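Local coordinates for secreted effector protein SifA (Salmonella typhimurium, PDB 3CXB), which is required for endosomal tubulation and formation of Salmonella-induced filaments in infected host cells, and interacts with the host protein PLEKHM2 (SKIP), at residues D47-E52 / F70-L75; E154-P159 / G183-E188; H141-A146 / N167-P172; I210-E215 / A309-A314; K216-L221 / E316-L321. All coordinates share one frame; numbering follows the deposited sequence.

Contact 1: D47-E52 / F70-L75; sequences DRCLHE and FELKEL
Cys49 and Leu72 mark the closest backbone approach of two nearly antiparallel helical segments, 47-52 and 70-75, with Cys49 CA 7.4 Å from Leu72 CA. The two axes come to 10.1 Å of each other at an angle of 163°, and side-chain packing, with no hydrogen bond, links the segments. The CB of Cys49 points to the partner helix, and the residue meets both Leu72 and Leu75. Its CB lies 3.9 Å from Leu72 CD2, while SG lies 4.4 Å from Leu75 CD1. Helices 42-54 and 62-75 thus form an antiparallel helical hairpin, joined by a short connection, and helix 25-34 adds a further layer through Trp27, Leu30 and Trp31 against Leu50. Leu50 itself leaves its helix at an angle to the interface, but its end comes nearer, with CD2 4.4 Å from Leu72 CD1. At the edge of this apolar strip Glu71 keeps its aliphatic part next to the cysteine, and OE1 stands 3.8 Å from Cys49 SG in simple proximity. The carboxylate of Glu71 is held by a salt bridge from OE2 to Arg64, which also pairs with Glu52.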
# COMPACT_ATOMS: atom_id res chain seq x y z
N ASP A 47 18.73 -2.91 -10.98
CA ASP A 47 19.72 -3.81 -10.42
C ASP A 47 19.69 -3.73 -8.90
O ASP A 47 19.77 -4.74 -8.20
CB ASP A 47 21.11 -3.44 -10.96
CG ASP A 47 22.21 -4.29 -10.37
OD1 ASP A 47 22.51 -4.13 -9.17
OD2 ASP A 47 22.78 -5.13 -11.08
N ARG A 48 19.58 -2.51 -8.39
CA ARG A 48 19.53 -2.33 -6.95
C ARG A 48 18.19 -2.85 -6.44
O ARG A 48 18.10 -3.33 -5.31
CB ARG A 48 19.73 -0.86 -6.58
CG ARG A 48 20.63 -0.67 -5.35
CD ARG A 48 21.95 -1.41 -5.53
NE ARG A 48 22.85 -1.24 -4.39
CZ ARG A 48 24.04 -1.82 -4.28
NH1 ARG A 48 24.48 -2.63 -5.23
NH2 ARG A 48 24.79 -1.60 -3.21
N CYS A 49 17.16 -2.76 -7.26
CA CYS A 49 15.85 -3.28 -6.89
C CYS A 49 15.98 -4.77 -6.60
O CYS A 49 15.68 -5.24 -5.50
CB CYS A 49 14.86 -3.11 -8.04
SG CYS A 49 14.07 -1.52 -8.14
N LEU A 50 16.42 -5.51 -7.61
CA LEU A 50 16.60 -6.94 -7.48
C LEU A 50 17.41 -7.25 -6.24
O LEU A 50 17.06 -8.13 -5.45
CB LEU A 50 17.32 -7.48 -8.72
CG LEU A 50 16.52 -7.48 -10.02
CD1 LEU A 50 17.44 -7.73 -11.21
CD2 LEU A 50 15.45 -8.56 -9.95
N HIS A 51 18.50 -6.51 -6.06
CA HIS A 51 19.35 -6.76 -4.91
C HIS A 51 18.56 -6.65 -3.63
O HIS A 51 18.61 -7.55 -2.79
CB HIS A 51 20.52 -5.80 -4.85
CG HIS A 51 21.33 -5.95 -3.60
ND1 HIS A 51 21.02 -5.29 -2.44
CD2 HIS A 51 22.42 -6.70 -3.33
CE1 HIS A 51 21.89 -5.62 -1.50
NE2 HIS A 51 22.75 -6.48 -2.02
N GLU A 52 17.82 -5.55 -3.47
CA GLU A 52 17.03 -5.39 -2.26
C GLU A 52 16.01 -6.53 -2.12
O GLU A 52 15.72 -7.01 -1.02
CB GLU A 52 16.26 -4.06 -2.28
CG GLU A 52 15.28 -3.92 -1.11
CD GLU A 52 14.42 -2.68 -1.21
OE1 GLU A 52 13.51 -2.49 -0.38
OE2 GLU A 52 14.66 -1.87 -2.12
N PHE A 70 6.58 -3.47 -9.29
CA PHE A 70 6.17 -2.40 -10.19
C PHE A 70 7.23 -1.35 -10.47
O PHE A 70 7.20 -0.67 -11.49
CB PHE A 70 4.87 -1.78 -9.67
CG PHE A 70 3.69 -2.70 -9.81
CD1 PHE A 70 3.08 -2.88 -11.05
CD2 PHE A 70 3.25 -3.46 -8.75
CE1 PHE A 70 2.07 -3.83 -11.22
CE2 PHE A 70 2.23 -4.42 -8.92
CZ PHE A 70 1.64 -4.59 -10.15
N GLU A 71 8.20 -1.22 -9.58
CA GLU A 71 9.26 -0.26 -9.85
C GLU A 71 10.00 -0.87 -11.05
O GLU A 71 10.47 -0.17 -11.94
CB GLU A 71 10.18 -0.10 -8.64
CG GLU A 71 9.69 0.94 -7.60
CD GLU A 71 10.48 0.94 -6.29
OE1 GLU A 71 11.74 0.91 -6.35
OE2 GLU A 71 9.85 0.99 -5.20
N LEU A 72 10.08 -2.19 -11.07
CA LEU A 72 10.75 -2.85 -12.17
C LEU A 72 9.93 -2.66 -13.44
O LEU A 72 10.44 -2.23 -14.47
CB LEU A 72 10.93 -4.34 -11.88
CG LEU A 72 11.98 -4.67 -10.81
CD1 LEU A 72 11.79 -6.07 -10.28
CD2 LEU A 72 13.40 -4.51 -11.41
N LYS A 73 8.64 -2.97 -13.36
CA LYS A 73 7.76 -2.85 -14.51
C LYS A 73 7.84 -1.42 -15.05
O LYS A 73 7.99 -1.21 -16.25
CB LYS A 73 6.34 -3.18 -14.11
CG LYS A 73 5.39 -3.23 -15.29
CD LYS A 73 3.97 -3.53 -14.82
CE LYS A 73 2.95 -3.34 -15.92
NZ LYS A 73 1.58 -3.37 -15.33
N GLU A 74 7.74 -0.45 -14.15
CA GLU A 74 7.82 0.95 -14.54
C GLU A 74 9.20 1.27 -15.14
O GLU A 74 9.30 2.09 -16.05
CB GLU A 74 7.54 1.82 -13.31
CG GLU A 74 7.00 3.23 -13.61
CD GLU A 74 8.03 4.15 -14.26
OE1 GLU A 74 9.18 4.23 -13.75
OE2 GLU A 74 7.70 4.82 -15.27
N LEU A 75 10.25 0.62 -14.68
CA LEU A 75 11.59 0.89 -15.22
C LEU A 75 11.84 0.29 -16.60
O LEU A 75 12.68 0.77 -17.36
CB LEU A 75 12.68 0.37 -14.28
CG LEU A 75 12.89 1.12 -12.96
CD1 LEU A 75 13.93 0.39 -12.11
CD2 LEU A 75 13.34 2.55 -13.25

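Contact 2: E154-P159 / G183-E188; sequences EIVDYP and GYLYTE
Ile155 and Val156 project from a beta-hairpin turn onto Leu185 and Tyr186, joining the hairpin of the three-stranded sheet to helix 180-187 near the protein surface. The turn connects strands 145-153 and 158-167. Asp157 adopts a left-handed backbone conformation (phi 52°, psi 57°), and with Tyr158 it forms a G1 beta bulge where the second strand begins. The backbones stay well separated, Ile155 CA and Leu185 CA being 7.4 Å apart, and no hydrogen bond links the segments.

One kind of interaction is a CH-pi contact: CG1 of Ile155 lies over one face of the Tyr186 ring, but it is modelled too close for its exact place to be relied on. The first torsion of Ile155 (chi1 -76°) separates CG1, on the ring side, from CG2, on the Leu185 side.

A separate van der Waals touch is made at the hydroxyl end of the ring, where the aliphatic CG of Glu154 lies 4.1 Å from Tyr186 OH, the two side chains being roughly perpendicular.

The last kind is aliphatic packing. Ile155 and Leu185 run alongside each other in opposing senses, with Ile155 CG2 3.9 Å from Leu185 CB. Met261 of helix 258-267 also packs on Leu185. Val156 comes across this leucine nearly perpendicularly, its CG1 3.8 Å from Leu185 CD2.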
# COMPACT_ATOMS: atom_id res chain seq x y z
N GLU A 154 -5.82 -2.29 -13.11
CA GLU A 154 -5.04 -1.50 -14.08
C GLU A 154 -5.32 -0.01 -14.06
O GLU A 154 -4.58 0.75 -14.67
CB GLU A 154 -5.23 -2.04 -15.49
CG GLU A 154 -6.41 -1.48 -16.25
CD GLU A 154 -6.41 -1.92 -17.71
OE1 GLU A 154 -6.71 -3.11 -17.97
OE2 GLU A 154 -6.10 -1.08 -18.58
N ILE A 155 -6.37 0.40 -13.37
CA ILE A 155 -6.67 1.82 -13.28
C ILE A 155 -5.61 2.49 -12.42
O ILE A 155 -5.30 3.66 -12.61
CB ILE A 155 -8.07 2.07 -12.66
CG1 ILE A 155 -9.13 1.77 -13.71
CG2 ILE A 155 -8.22 3.52 -12.20
CD1 ILE A 155 -8.88 2.50 -15.03
N VAL A 156 -5.05 1.74 -11.48
CA VAL A 156 -3.99 2.22 -10.61
C VAL A 156 -2.68 1.50 -10.96
O VAL A 156 -1.61 1.87 -10.47
CB VAL A 156 -4.32 1.93 -9.15
CG1 VAL A 156 -5.41 2.83 -8.67
CG2 VAL A 156 -4.74 0.48 -9.02
N ASP A 157 -2.79 0.50 -11.84
CA ASP A 157 -1.66 -0.33 -12.26
C ASP A 157 -0.96 -0.86 -11.01
O ASP A 157 0.24 -0.67 -10.80
CB ASP A 157 -0.69 0.45 -13.12
CG ASP A 157 0.43 -0.40 -13.63
OD1 ASP A 157 0.35 -1.64 -13.51
OD2 ASP A 157 1.40 0.17 -14.16
N TYR A 158 -1.74 -1.54 -10.19
CA TYR A 158 -1.24 -2.08 -8.94
C TYR A 158 -2.37 -2.90 -8.35
O TYR A 158 -3.54 -2.65 -8.67
CB TYR A 158 -0.95 -0.93 -7.99
CG TYR A 158 0.02 -1.28 -6.90
CD1 TYR A 158 1.40 -1.27 -7.14
CD2 TYR A 158 -0.42 -1.58 -5.61
CE1 TYR A 158 2.31 -1.53 -6.13
CE2 TYR A 158 0.49 -1.85 -4.59
CZ TYR A 158 1.86 -1.82 -4.85
OH TYR A 158 2.78 -2.05 -3.84
N PRO A 159 -2.07 -3.89 -7.50
CA PRO A 159 -3.19 -4.63 -6.95
C PRO A 159 -3.87 -3.79 -5.88
O PRO A 159 -3.21 -3.03 -5.17
CB PRO A 159 -2.54 -5.90 -6.40
CG PRO A 159 -1.16 -5.46 -6.09
CD PRO A 159 -0.79 -4.57 -7.23
N GLY A 183 -14.73 0.88 -8.84
CA GLY A 183 -15.71 1.55 -9.66
C GLY A 183 -15.66 3.06 -9.51
O GLY A 183 -15.65 3.79 -10.49
N TYR A 184 -15.61 3.54 -8.27
CA TYR A 184 -15.55 4.97 -8.01
C TYR A 184 -14.45 5.62 -8.82
O TYR A 184 -14.49 6.82 -9.09
CB TYR A 184 -15.29 5.23 -6.52
CG TYR A 184 -16.47 4.92 -5.63
CD1 TYR A 184 -17.55 5.80 -5.54
CD2 TYR A 184 -16.51 3.75 -4.88
CE1 TYR A 184 -18.65 5.51 -4.71
CE2 TYR A 184 -17.60 3.45 -4.06
CZ TYR A 184 -18.66 4.34 -3.97
OH TYR A 184 -19.72 4.02 -3.13
N LEU A 185 -13.45 4.84 -9.21
CA LEU A 185 -12.34 5.36 -10.00
C LEU A 185 -12.65 5.28 -11.49
O LEU A 185 -12.17 6.08 -12.28
CB LEU A 185 -11.06 4.58 -9.71
CG LEU A 185 -10.39 4.72 -8.34
CD1 LEU A 185 -11.27 4.13 -7.28
CD2 LEU A 185 -9.05 4.01 -8.36
N TYR A 186 -13.44 4.28 -11.86
CA TYR A 186 -13.82 4.10 -13.25
C TYR A 186 -14.89 5.12 -13.62
O TYR A 186 -14.96 5.59 -14.75
CB TYR A 186 -14.32 2.68 -13.49
CG TYR A 186 -13.26 1.77 -14.05
CD1 TYR A 186 -12.71 2.01 -15.31
CD2 TYR A 186 -12.81 0.65 -13.35
CE1 TYR A 186 -11.75 1.17 -15.86
CE2 TYR A 186 -11.85 -0.20 -13.89
CZ TYR A 186 -11.32 0.07 -15.14
OH TYR A 186 -10.37 -0.76 -15.68
N THR A 187 -15.72 5.46 -12.64
CA THR A 187 -16.78 6.43 -12.84
C THR A 187 -16.14 7.81 -12.94
O THR A 187 -16.65 8.70 -13.62
CB THR A 187 -17.80 6.39 -11.69
OG1 THR A 187 -18.89 7.28 -11.97
CG2 THR A 187 -17.15 6.80 -10.38
N GLU A 188 -15.02 7.98 -12.25
CA GLU A 188 -14.28 9.24 -12.26
C GLU A 188 -13.32 9.22 -13.44
O GLU A 188 -12.73 10.25 -13.79
CB GLU A 188 -13.49 9.39 -10.96
CG GLU A 188 -14.32 9.78 -9.75
CD GLU A 188 -14.42 11.28 -9.59
OE1 GLU A 188 -15.15 11.73 -8.67
OE2 GLU A 188 -13.77 12.00 -10.38

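Contact 3: H141-A146 / N167-P172; sequences HPQMTA and NPAGAP
Met144 reaches across to Pro168 with a folded side chain whose sulfur and terminal methyl lie along the CA and CB of the proline. Its CG is anti to the backbone N (chi1 -177°), and bends at the next two torsions bring the tip round, so that CE sits 3.8 Å from Pro168 CB. The methionine approaches the proline at a slant, and its SD also lies 3.5 Å from Asn167 O without bonding to it. On its own side of the contact, Met144 also touches Leu138 and Met286.

Next to this pair, Thr145 and Asn167 stand side by side on the same face of the sheet, their CB atoms 4.2 Å apart. They are an antiparallel hydrogen-bonded pair of the three-stranded sheet, at one end of strands 145-153 and 158-167. Asn167 N donates to Thr145 O at 2.9 Å, with a bent N-H...O angle of 141° and the donor tilted 28° from the carbonyl plane. Further from the sheet, the bent chain of Gln143 brings its amide near the methyl of Ala169.

A single backbone bond and small apolar touches therefore hold this end, consistent with a lightly joined, solvent-facing end of the hairpin.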
# COMPACT_ATOMS: atom_id res chain seq x y z
N HIS A 141 -7.19 -5.78 18.22
CA HIS A 141 -8.29 -6.61 18.68
C HIS A 141 -7.84 -8.06 18.71
O HIS A 141 -7.62 -8.68 17.67
CB HIS A 141 -9.50 -6.46 17.78
CG HIS A 141 -10.06 -5.07 17.76
ND1 HIS A 141 -10.49 -4.43 18.89
CD2 HIS A 141 -10.23 -4.19 16.74
CE1 HIS A 141 -10.91 -3.21 18.58
NE2 HIS A 141 -10.76 -3.05 17.28
N PRO A 142 -7.68 -8.61 19.92
CA PRO A 142 -7.25 -9.99 20.18
C PRO A 142 -8.21 -11.06 19.67
O PRO A 142 -7.83 -11.91 18.86
CB PRO A 142 -7.11 -10.02 21.69
CG PRO A 142 -8.19 -9.07 22.14
CD PRO A 142 -7.98 -7.92 21.18
N GLN A 143 -9.45 -11.02 20.14
CA GLN A 143 -10.45 -12.00 19.73
C GLN A 143 -11.06 -11.69 18.38
O GLN A 143 -12.25 -11.92 18.16
CB GLN A 143 -11.55 -12.10 20.79
CG GLN A 143 -11.20 -12.99 21.97
CD GLN A 143 -11.91 -14.33 21.92
OE1 GLN A 143 -11.83 -15.05 20.93
NE2 GLN A 143 -12.61 -14.67 23.00
N MET A 144 -10.26 -11.17 17.46
CA MET A 144 -10.77 -10.84 16.14
C MET A 144 -9.67 -10.77 15.09
O MET A 144 -8.62 -10.16 15.31
CB MET A 144 -11.51 -9.51 16.19
CG MET A 144 -12.13 -9.10 14.88
SD MET A 144 -13.40 -10.26 14.34
CE MET A 144 -14.89 -9.43 14.94
N THR A 145 -9.90 -11.42 13.95
CA THR A 145 -8.93 -11.41 12.86
C THR A 145 -9.62 -10.87 11.62
O THR A 145 -10.83 -11.05 11.45
CB THR A 145 -8.41 -12.81 12.54
OG1 THR A 145 -7.86 -13.39 13.72
CG2 THR A 145 -7.33 -12.74 11.48
N ALA A 146 -8.85 -10.21 10.77
CA ALA A 146 -9.38 -9.63 9.54
C ALA A 146 -8.25 -9.39 8.56
O ALA A 146 -7.28 -8.72 8.89
CB ALA A 146 -10.08 -8.33 9.85
N ASN A 167 -13.05 -12.65 10.54
CA ASN A 167 -13.16 -13.91 11.26
C ASN A 167 -13.49 -13.64 12.73
O ASN A 167 -12.61 -13.62 13.59
CB ASN A 167 -11.85 -14.69 11.15
CG ASN A 167 -12.02 -16.15 11.51
OD1 ASN A 167 -12.51 -16.49 12.59
ND2 ASN A 167 -11.61 -17.03 10.60
N PRO A 168 -14.78 -13.43 13.04
CA PRO A 168 -15.21 -13.16 14.41
C PRO A 168 -15.06 -14.39 15.30
O PRO A 168 -14.75 -15.48 14.81
CB PRO A 168 -16.66 -12.74 14.24
CG PRO A 168 -17.11 -13.57 13.08
CD PRO A 168 -15.94 -13.44 12.12
N ALA A 169 -15.29 -14.20 16.59
CA ALA A 169 -15.20 -15.30 17.55
C ALA A 169 -16.61 -15.72 17.96
O ALA A 169 -17.09 -15.37 19.04
CB ALA A 169 -14.41 -14.85 18.78
N GLY A 170 -17.27 -16.48 17.09
CA GLY A 170 -18.61 -16.93 17.40
C GLY A 170 -19.48 -17.03 16.17
O GLY A 170 -20.63 -17.47 16.24
N ALA A 171 -18.93 -16.62 15.04
CA ALA A 171 -19.64 -16.66 13.77
C ALA A 171 -18.67 -17.04 12.66
O ALA A 171 -17.48 -16.74 12.74
CB ALA A 171 -20.28 -15.31 13.47
N PRO A 172 -19.17 -17.69 11.61
CA PRO A 172 -18.33 -18.11 10.48
C PRO A 172 -17.62 -16.93 9.82
O PRO A 172 -17.95 -15.76 10.07
CB PRO A 172 -19.31 -18.81 9.55
CG PRO A 172 -20.59 -18.09 9.82
CD PRO A 172 -20.59 -17.97 11.32

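Contact 4: I210-E215 / A309-A314; sequences IQSGIE and AIQKMA
Ile210 meets both Ile310 and Ala314 because its first torsion (chi1 -66°) sets CG2 opposite the backbone N and CG1 beside it, giving the two branches separate partners. Gln311 meets Gly213 with CG anti to its own backbone N (chi1 -169°), and the chain runs on extended across the other helix. This is a close helix-helix crossing in the helical C-terminal part of SifA, a region whose fold resembles that of SopE-type exchange factors. Segments 210-215 and 309-314, of helices 197-220 and 307-324, cross at -43°, with axes only 7.8 Å apart.

The nearest CA atoms are those of Ile210 and Gln311, 5.0 Å apart. Beside them Gly213 has no side chain, and the aliphatic stem of Gln311 lies over its bare backbone, Gln311 CG being 3.6 Å from Gly213 CA. The amide end continues past it alongside Ser212, whose hydroxyl is occupied by a hydrogen bond to Ala208 O in its own helix.

The rest of the contact is mainly aliphatic. Ile210 CG1 rests 3.5 Å from Ile310 CG2, the two isoleucines lying aslant, and helix 228-241 covers Ile210 further through Thr238 and Met239. Ala314 CB faces the first helix, 3.7 Å from Ile210 CG2 and 4.4 Å from Ile214 CD1.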
# COMPACT_ATOMS: atom_id res chain seq x y z
N ILE A 210 -1.10 13.55 8.78
CA ILE A 210 -0.07 14.31 9.46
C ILE A 210 -0.64 14.91 10.74
O ILE A 210 0.06 14.99 11.75
CB ILE A 210 0.52 15.43 8.57
CG1 ILE A 210 1.27 14.79 7.39
CG2 ILE A 210 1.49 16.26 9.38
CD1 ILE A 210 1.60 15.73 6.28
N GLN A 211 -1.90 15.31 10.70
CA GLN A 211 -2.53 15.88 11.90
C GLN A 211 -2.77 14.83 13.00
O GLN A 211 -2.54 15.10 14.17
CB GLN A 211 -3.85 16.57 11.55
CG GLN A 211 -3.70 18.06 11.33
CD GLN A 211 -3.10 18.77 12.55
OE1 GLN A 211 -3.62 18.66 13.66
NE2 GLN A 211 -2.00 19.48 12.34
N SER A 212 -3.23 13.64 12.61
CA SER A 212 -3.46 12.58 13.58
C SER A 212 -2.13 12.32 14.29
O SER A 212 -2.05 12.37 15.52
CB SER A 212 -3.94 11.32 12.88
OG SER A 212 -5.00 11.64 12.00
N GLY A 213 -1.08 12.06 13.51
CA GLY A 213 0.21 11.82 14.11
C GLY A 213 0.59 12.88 15.15
O GLY A 213 1.11 12.56 16.22
N ILE A 214 0.31 14.14 14.84
CA ILE A 214 0.65 15.22 15.76
C ILE A 214 -0.14 15.07 17.05
O ILE A 214 0.43 14.91 18.12
CB ILE A 214 0.33 16.61 15.15
CG1 ILE A 214 1.08 16.78 13.83
CG2 ILE A 214 0.76 17.72 16.12
CD1 ILE A 214 2.59 16.65 13.97
N GLU A 215 -1.46 15.12 16.93
CA GLU A 215 -2.34 15.01 18.08
C GLU A 215 -2.08 13.74 18.89
O GLU A 215 -2.22 13.73 20.11
CB GLU A 215 -3.79 15.05 17.61
CG GLU A 215 -4.16 16.28 16.81
CD GLU A 215 -5.57 16.22 16.25
OE1 GLU A 215 -5.89 15.22 15.56
OE2 GLU A 215 -6.35 17.16 16.51
N ALA A 309 3.58 5.81 6.85
CA ALA A 309 4.97 6.23 6.88
C ALA A 309 4.97 7.73 7.08
O ALA A 309 5.78 8.26 7.84
CB ALA A 309 5.64 5.89 5.57
N ILE A 310 4.06 8.42 6.40
CA ILE A 310 3.98 9.86 6.53
C ILE A 310 3.59 10.25 7.96
O ILE A 310 4.21 11.12 8.57
CB ILE A 310 2.98 10.48 5.51
CG1 ILE A 310 3.63 10.51 4.12
CG2 ILE A 310 2.66 11.92 5.90
CD1 ILE A 310 4.15 9.19 3.63
N GLN A 311 2.57 9.59 8.50
CA GLN A 311 2.14 9.87 9.86
C GLN A 311 3.31 9.76 10.81
O GLN A 311 3.43 10.54 11.75
CB GLN A 311 1.04 8.91 10.29
CG GLN A 311 0.36 9.31 11.59
CD GLN A 311 -0.75 8.35 11.98
OE1 GLN A 311 -0.49 7.21 12.34
NE2 GLN A 311 -1.99 8.81 11.91
N LYS A 312 4.20 8.79 10.57
CA LYS A 312 5.34 8.59 11.45
C LYS A 312 6.35 9.70 11.37
O LYS A 312 6.79 10.20 12.40
CB LYS A 312 6.06 7.27 11.16
CG LYS A 312 5.29 6.03 11.56
CD LYS A 312 6.08 4.76 11.25
CE LYS A 312 5.25 3.50 11.50
NZ LYS A 312 6.04 2.26 11.27
N MET A 313 6.70 10.10 10.15
CA MET A 313 7.69 11.16 10.00
C MET A 313 7.14 12.44 10.63
O MET A 313 7.88 13.29 11.13
CB MET A 313 8.07 11.36 8.54
CG MET A 313 6.98 11.88 7.66
SD MET A 313 7.62 12.07 5.97
CE MET A 313 8.46 13.62 6.08
N ALA A 314 5.81 12.55 10.62
CA ALA A 314 5.18 13.70 11.24
C ALA A 314 5.40 13.58 12.75
O ALA A 314 5.77 14.54 13.41
CB ALA A 314 3.68 13.72 10.93

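Contact 5: K216-L221 / E316-L321; sequences KTTRIL and EQLTTL
Thr217 and Leu318 face each other at the nearest point of two diverging helices, their side chains lying alongside in opposing senses. OG1 of Thr217 lies beside the backbone N and is hydrogen-bonded to Gly213 O one turn earlier, consistent with its rotamer, and the CB and methyl side does the touching. Thr217 CB is 3.9 Å from Leu318 CD2. Thr218 has much the same torsion and likewise bonds through OG1 to Ile214 O. That hydroxyl, already paired, lies next to Leu318 CD2, and the two side chains are roughly perpendicular.

Leu318 extends away from its helix with CG anti to the backbone N (chi1 -172°), and this carries CD2 in beside both threonines. Here helix 197-220 is ending, Leu221 being the first residue to depart from helical backbone angles, while helix 307-324 runs on. The local axes are 10.2 Å apart and inclined at 53°, so side chains rather than backbones bridge the gap. Ile226, in the loop that follows the first helix, packs on both Leu221 and Leu318.

Thr319 adopts a different rotamer from the two threonines of the other helix, with OG1 between N and the carbonyl carbon (chi1 61°). There it donates to Glu316 O at 3.0 Å from above the carbonyl plane, and Thr320 N reaches the same oxygen from that same face. The rotation turns CG2 outward across the contact, where Thr319 CG2 meets Thr217 CG2 at 3.8 Å and Leu221 CD1 at 4.0 Å.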
# COMPACT_ATOMS: atom_id res chain seq x y z
N LYS A 216 -1.70 12.67 18.20
CA LYS A 216 -1.42 11.40 18.84
C LYS A 216 -0.19 11.46 19.75
O LYS A 216 -0.28 11.16 20.95
CB LYS A 216 -1.22 10.32 17.77
CG LYS A 216 -0.93 8.92 18.33
CD LYS A 216 -0.77 7.89 17.22
CE LYS A 216 -0.52 6.49 17.78
NZ LYS A 216 -0.30 5.48 16.70
N THR A 217 0.95 11.83 19.19
CA THR A 217 2.19 11.92 19.94
C THR A 217 2.05 12.92 21.10
O THR A 217 2.68 12.76 22.14
CB THR A 217 3.35 12.35 19.02
OG1 THR A 217 3.47 11.42 17.94
CG2 THR A 217 4.67 12.38 19.79
N THR A 218 1.23 13.95 20.89
CA THR A 218 1.02 14.98 21.91
C THR A 218 0.31 14.41 23.14
O THR A 218 0.64 14.76 24.28
CB THR A 218 0.23 16.18 21.32
OG1 THR A 218 1.02 16.80 20.30
CG2 THR A 218 -0.08 17.24 22.37
N ARG A 219 -0.65 13.54 22.90
CA ARG A 219 -1.39 12.89 23.97
C ARG A 219 -0.47 12.02 24.84
O ARG A 219 -0.33 12.26 26.04
CB ARG A 219 -2.52 12.04 23.38
CG ARG A 219 -3.71 12.85 22.90
CD ARG A 219 -4.40 13.54 24.08
NE ARG A 219 -5.45 14.47 23.68
CZ ARG A 219 -5.25 15.60 23.02
NH1 ARG A 219 -6.27 16.38 22.71
NH2 ARG A 219 -4.02 15.96 22.67
N ILE A 220 0.17 11.03 24.23
CA ILE A 220 1.05 10.12 24.96
C ILE A 220 2.17 10.88 25.66
O ILE A 220 2.61 10.50 26.74
CB ILE A 220 1.68 9.03 24.05
CG1 ILE A 220 2.75 9.64 23.15
CG2 ILE A 220 0.59 8.38 23.21
CD1 ILE A 220 3.45 8.61 22.30
N LEU A 221 2.63 11.96 25.04
CA LEU A 221 3.69 12.76 25.63
C LEU A 221 3.13 13.93 26.44
O LEU A 221 3.83 14.93 26.67
CB LEU A 221 4.63 13.29 24.55
CG LEU A 221 5.42 12.25 23.78
CD1 LEU A 221 6.24 12.95 22.73
CD2 LEU A 221 6.30 11.48 24.72
N GLU A 316 7.75 12.15 14.20
CA GLU A 316 9.17 12.35 14.47
C GLU A 316 9.54 13.80 14.35
O GLU A 316 10.51 14.25 14.95
CB GLU A 316 10.01 11.49 13.53
CG GLU A 316 9.91 9.99 13.76
CD GLU A 316 10.71 9.22 12.73
OE1 GLU A 316 11.90 9.54 12.55
OE2 GLU A 316 10.15 8.30 12.09
N GLN A 317 8.78 14.53 13.55
CA GLN A 317 9.03 15.95 13.38
C GLN A 317 8.68 16.65 14.69
O GLN A 317 9.46 17.42 15.25
CB GLN A 317 8.19 16.54 12.24
CG GLN A 317 8.92 16.58 10.90
CD GLN A 317 10.10 17.53 10.91
OE1 GLN A 317 11.04 17.40 10.12
NE2 GLN A 317 10.06 18.51 11.81
N LEU A 318 7.48 16.36 15.17
CA LEU A 318 7.01 16.93 16.41
C LEU A 318 8.04 16.72 17.52
O LEU A 318 8.42 17.64 18.21
CB LEU A 318 5.68 16.30 16.81
CG LEU A 318 5.04 16.99 18.00
CD1 LEU A 318 4.53 18.37 17.54
CD2 LEU A 318 3.88 16.16 18.54
N THR A 319 8.51 15.49 17.68
CA THR A 319 9.46 15.22 18.73
C THR A 319 10.80 15.89 18.50
O THR A 319 11.42 16.42 19.42
CB THR A 319 9.67 13.72 18.91
OG1 THR A 319 10.19 13.16 17.70
CG2 THR A 319 8.34 13.05 19.27
N THR A 320 11.26 15.86 17.25
CA THR A 320 12.54 16.45 16.91
C THR A 320 12.50 17.98 17.11
O THR A 320 13.45 18.59 17.63
CB THR A 320 12.94 16.08 15.45
OG1 THR A 320 14.29 16.49 15.20
CG2 THR A 320 12.02 16.75 14.45
N LEU A 321 11.41 18.61 16.72
CA LEU A 321 11.31 20.04 16.90
C LEU A 321 11.30 20.34 18.40
O LEU A 321 12.08 21.16 18.88
CB LEU A 321 10.04 20.59 16.25
CG LEU A 321 10.07 20.76 14.73
CD1 LEU A 321 8.72 21.27 14.24
CD2 LEU A 321 11.20 21.73 14.35

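Contact 1 closes in the N-terminal helices before the others open. Contacts 2 and 3 interleave along the chain and involve the three-stranded sheet: contact 2 sets the turn between strands 145-153 and 158-167 against helix 180-187, and contact 3 lies at their other ends, with centres 30 Å apart. Contact 1 touches contact 2 directly, through a salt bridge from Lys73 to Asp157 and packing of Phe70 on Tyr158 and Pro159. Contacts 4 and 5, centres 9 Å apart, come last as successive points of one interface between helices 197-220 and 307-324, also lined by helix 228-241; their nearest atoms are at least about 13 Å from contacts 1 to 3.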